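Local coordinates for protein titin (Homo sapiens, PDB 3LCY) that forms part of the giant elastic filament of striated muscle, here as two A-band immunoglobulin domains in tandem, and carries a serine/threonine kinase elsewhere in its chain, at residues L27-V32 / V89-K94. Residues are numbered along the deposited sequence; the frame is centred on the assembly and turned at random.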
ATOM      1  N   LEU A  27      -8.814  -9.937  10.987  1.00 24.60           N
ATOM      2  CA  LEU A  27      -8.163  -9.308  12.128  1.00 23.81           C
ATOM      3  C   LEU A  27      -8.997  -9.563  13.375  1.00 26.60           C
ATOM      4  O   LEU A  27     -10.132  -9.097  13.479  1.00 30.16           O
ATOM      5  CB  LEU A  27      -7.983  -7.807  11.900  1.00 26.36           C
ATOM      6  CG  LEU A  27      -7.158  -7.403  10.675  1.00 31.53           C
ATOM      7  CD1 LEU A  27      -8.062  -6.886   9.563  1.00 31.44           C
ATOM      8  CD2 LEU A  27      -6.115  -6.359  11.048  1.00 31.79           C
ATOM      9  N   SER A  28      -8.439 -10.309  14.320  1.00 25.71           N
ATOM     10  CA  SER A  28      -9.203 -10.737  15.485  1.00 30.42           C
ATOM     11  C   SER A  28      -8.562 -10.347  16.813  1.00 31.87           C
ATOM     12  O   SER A  28      -7.357 -10.102  16.892  1.00 32.11           O
ATOM     13  CB  SER A  28      -9.428 -12.250  15.440  1.00 30.26           C
ATOM     14  OG  SER A  28     -10.242 -12.678  16.517  1.00 37.68           O
ATOM     15  N   CYS A  29      -9.383 -10.301  17.857  1.00 28.59           N
ATOM     16  CA  CYS A  29      -8.914 -10.012  19.205  1.00 28.71           C
ATOM     17  C   CYS A  29      -9.951 -10.477  20.221  1.00 30.94           C
ATOM     18  O   CYS A  29     -11.131 -10.618  19.896  1.00 27.98           O
ATOM     19  CB  CYS A  29      -8.646  -8.516  19.376  1.00 27.24           C
ATOM     20  SG  CYS A  29     -10.129  -7.486  19.313  1.00 26.75           S
ATOM     21  N   GLN A  30      -9.564 -10.684  21.470  1.00 31.61           N
ATOM     22  CA  GLN A  30     -10.497 -11.019  22.522  1.00 30.37           C
ATOM     23  C   GLN A  30     -10.561 -10.004  23.610  1.00 31.02           C
ATOM     24  O   GLN A  30      -9.603  -9.747  24.242  1.00 32.50           O
ATOM     25  CB  GLN A  30     -10.084 -12.294  23.174  1.00 33.39           C
ATOM     26  CG  GLN A  30      -9.731 -13.328  22.267  1.00 38.27           C
ATOM     27  CD  GLN A  30     -10.024 -14.624  22.838  1.00 48.19           C
ATOM     28  OE1 GLN A  30     -10.447 -14.719  23.953  1.00 49.95           O
ATOM     29  NE2 GLN A  30      -9.821 -15.651  22.080  1.00 54.16           N
ATOM     30  N   ILE A  31     -11.735  -9.466  23.838  1.00 30.49           N
ATOM     31  CA  ILE A  31     -11.993  -8.512  24.879  1.00 28.09           C
ATOM     32  C   ILE A  31     -13.229  -8.900  25.665  1.00 34.74           C
ATOM     33  O   ILE A  31     -14.261  -9.146  25.125  1.00 36.82           O
ATOM     34  CB  ILE A  31     -12.182  -7.145  24.298  1.00 26.85           C
ATOM     35  CG1 ILE A  31     -11.016  -6.798  23.393  1.00 24.78           C
ATOM     36  CG2 ILE A  31     -12.286  -6.156  25.359  1.00 24.85           C
ATOM     37  CD1 ILE A  31     -11.270  -5.733  22.425  1.00 23.12           C
ATOM     38  N   VAL A  32     -13.080  -8.971  26.978  1.00 39.87           N
ATOM     39  CA  VAL A  32     -14.171  -9.367  27.848  1.00 40.96           C
ATOM     40  C   VAL A  32     -14.589  -8.284  28.828  1.00 46.47           C
ATOM     41  O   VAL A  32     -13.754  -7.604  29.405  1.00 51.09           O
ATOM     42  CB  VAL A  32     -13.806 -10.641  28.620  1.00 39.38           C
ATOM     43  CG1 VAL A  32     -13.716 -11.815  27.675  1.00 38.18           C
ATOM     44  CG2 VAL A  32     -12.494 -10.456  29.334  1.00 38.13           C
ATOM     45  N   VAL A  89     -11.645  -0.099  26.034  1.00 46.02           N
ATOM     46  CA  VAL A  89     -10.265  -0.467  25.748  1.00 41.12           C
ATOM     47  C   VAL A  89     -10.026  -0.359  24.257  1.00 39.93           C
ATOM     48  O   VAL A  89     -10.959  -0.396  23.471  1.00 43.46           O
ATOM     49  CB  VAL A  89      -9.936  -1.903  26.172  1.00 35.92           C
ATOM     50  CG1 VAL A  89     -10.153  -2.089  27.653  1.00 39.88           C
ATOM     51  CG2 VAL A  89     -10.752  -2.885  25.377  1.00 32.10           C
ATOM     52  N   GLU A  90      -8.767  -0.218  23.876  1.00 36.95           N
ATOM     53  CA  GLU A  90      -8.408  -0.102  22.477  1.00 35.34           C
ATOM     54  C   GLU A  90      -7.261  -1.035  22.083  1.00 33.60           C
ATOM     55  O   GLU A  90      -6.335  -1.249  22.854  1.00 35.44           O
ATOM     56  CB  GLU A  90      -8.042   1.349  22.178  1.00 38.54           C
ATOM     57  CG  GLU A  90      -7.215   1.558  20.942  1.00 41.94           C
ATOM     58  CD  GLU A  90      -6.773   2.992  20.793  1.00 44.40           C
ATOM     59  OE1 GLU A  90      -7.540   3.890  21.175  1.00 45.13           O
ATOM     60  OE2 GLU A  90      -5.658   3.220  20.290  1.00 47.05           O
ATOM     61  N   THR A  91      -7.330  -1.586  20.880  1.00 28.13           N
ATOM     62  CA  THR A  91      -6.286  -2.475  20.387  1.00 25.97           C
ATOM     63  C   THR A  91      -6.131  -2.351  18.875  1.00 25.41           C
ATOM     64  O   THR A  91      -7.117  -2.318  18.138  1.00 24.15           O
ATOM     65  CB  THR A  91      -6.566  -3.941  20.760  1.00 25.66           C
ATOM     66  OG1 THR A  91      -5.640  -4.791  20.074  1.00 28.19           O
ATOM     67  CG2 THR A  91      -7.982  -4.326  20.372  1.00 27.61           C
ATOM     68  N   SER A  92      -4.885  -2.279  18.419  1.00 23.11           N
ATOM     69  CA  SER A  92      -4.605  -2.061  17.005  1.00 21.02           C
ATOM     70  C   SER A  92      -3.526  -2.996  16.470  1.00 21.09           C
ATOM     71  O   SER A  92      -2.640  -3.428  17.206  1.00 12.50           O
ATOM     72  CB  SER A  92      -4.192  -0.608  16.769  1.00 21.75           C
ATOM     73  OG  SER A  92      -5.170   0.287  17.265  1.00 24.53           O
ATOM     74  N   SER A  93      -3.614  -3.298  15.179  1.00 21.49           N
ATOM     75  CA  SER A  93      -2.609  -4.100  14.497  1.00 20.12           C
ATOM     76  C   SER A  93      -2.620  -3.741  13.016  1.00 21.22           C
ATOM     77  O   SER A  93      -3.497  -3.007  12.561  1.00 21.00           O
ATOM     78  CB  SER A  93      -2.876  -5.594  14.697  1.00 19.94           C
ATOM     79  OG  SER A  93      -4.033  -6.006  13.993  1.00 22.88           O
ATOM     80  N   LYS A  94      -1.649  -4.247  12.266  1.00 22.73           N
ATOM     81  CA  LYS A  94      -1.533  -3.893  10.857  1.00 23.38           C
ATOM     82  C   LYS A  94      -1.806  -5.058   9.916  1.00 23.83           C
ATOM     83  O   LYS A  94      -1.597  -6.220  10.264  1.00 19.57           O
ATOM     84  CB  LYS A  94      -0.155  -3.300  10.561  1.00 24.07           C
ATOM     85  CG  LYS A  94       0.071  -1.931  11.171  1.00 21.69           C
ATOM     86  CD  LYS A  94       1.475  -1.434  10.884  1.00 19.70           C
ATOM     87  CE  LYS A  94       1.680  -0.030  11.423  1.00 16.73           C
ATOM     88  NZ  LYS A  94       3.097   0.407  11.302  1.00 23.14           N
TER
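The strand segments L27-V32 and V89-K94 face each other across a sandwich, their axes 8.7 Å apart at closest approach and running nearly antiparallel at 151°, with no hydrogen bond between them. Alternate residues point inward, so L27, C29 and I31 meet S93, T91 and V89. The tightest apolar contact joins I31 CG2 to V89 CG2 at 3.6 Å, the two branched side chains passing side by side and pointing opposite ways. I31 CD1 also reaches along the interface to T91 CG2, at 4.1 Å. That methyl lies 4.0 Å from C29 SG as well, and so sits over the neighbouring sulfur and isoleucine methyl, touching both from the opposite strand. With OG1 of T91 anti to the backbone N (chi1 171°), CG2 lies between the backbone N and the carbonyl carbon and faces strand 24-34, while OG1 hydrogen-bonds to M14 N. At the other end, S93 meets L27 not with a methyl but with its buried hydroxyl oxygen: L27 CD2 lies 3.6 Å from S93 OG, a van der Waals contact, and the hydrogen bond of that hydroxyl goes to K15 O. The side chain of C29 also packs against C80 of strand 76-83, while I31 and V89 share A82 of that strand and P8. Such face-to-face packing of strands B and G is part of the two-sheet core of an I-set immunoglobulin domain.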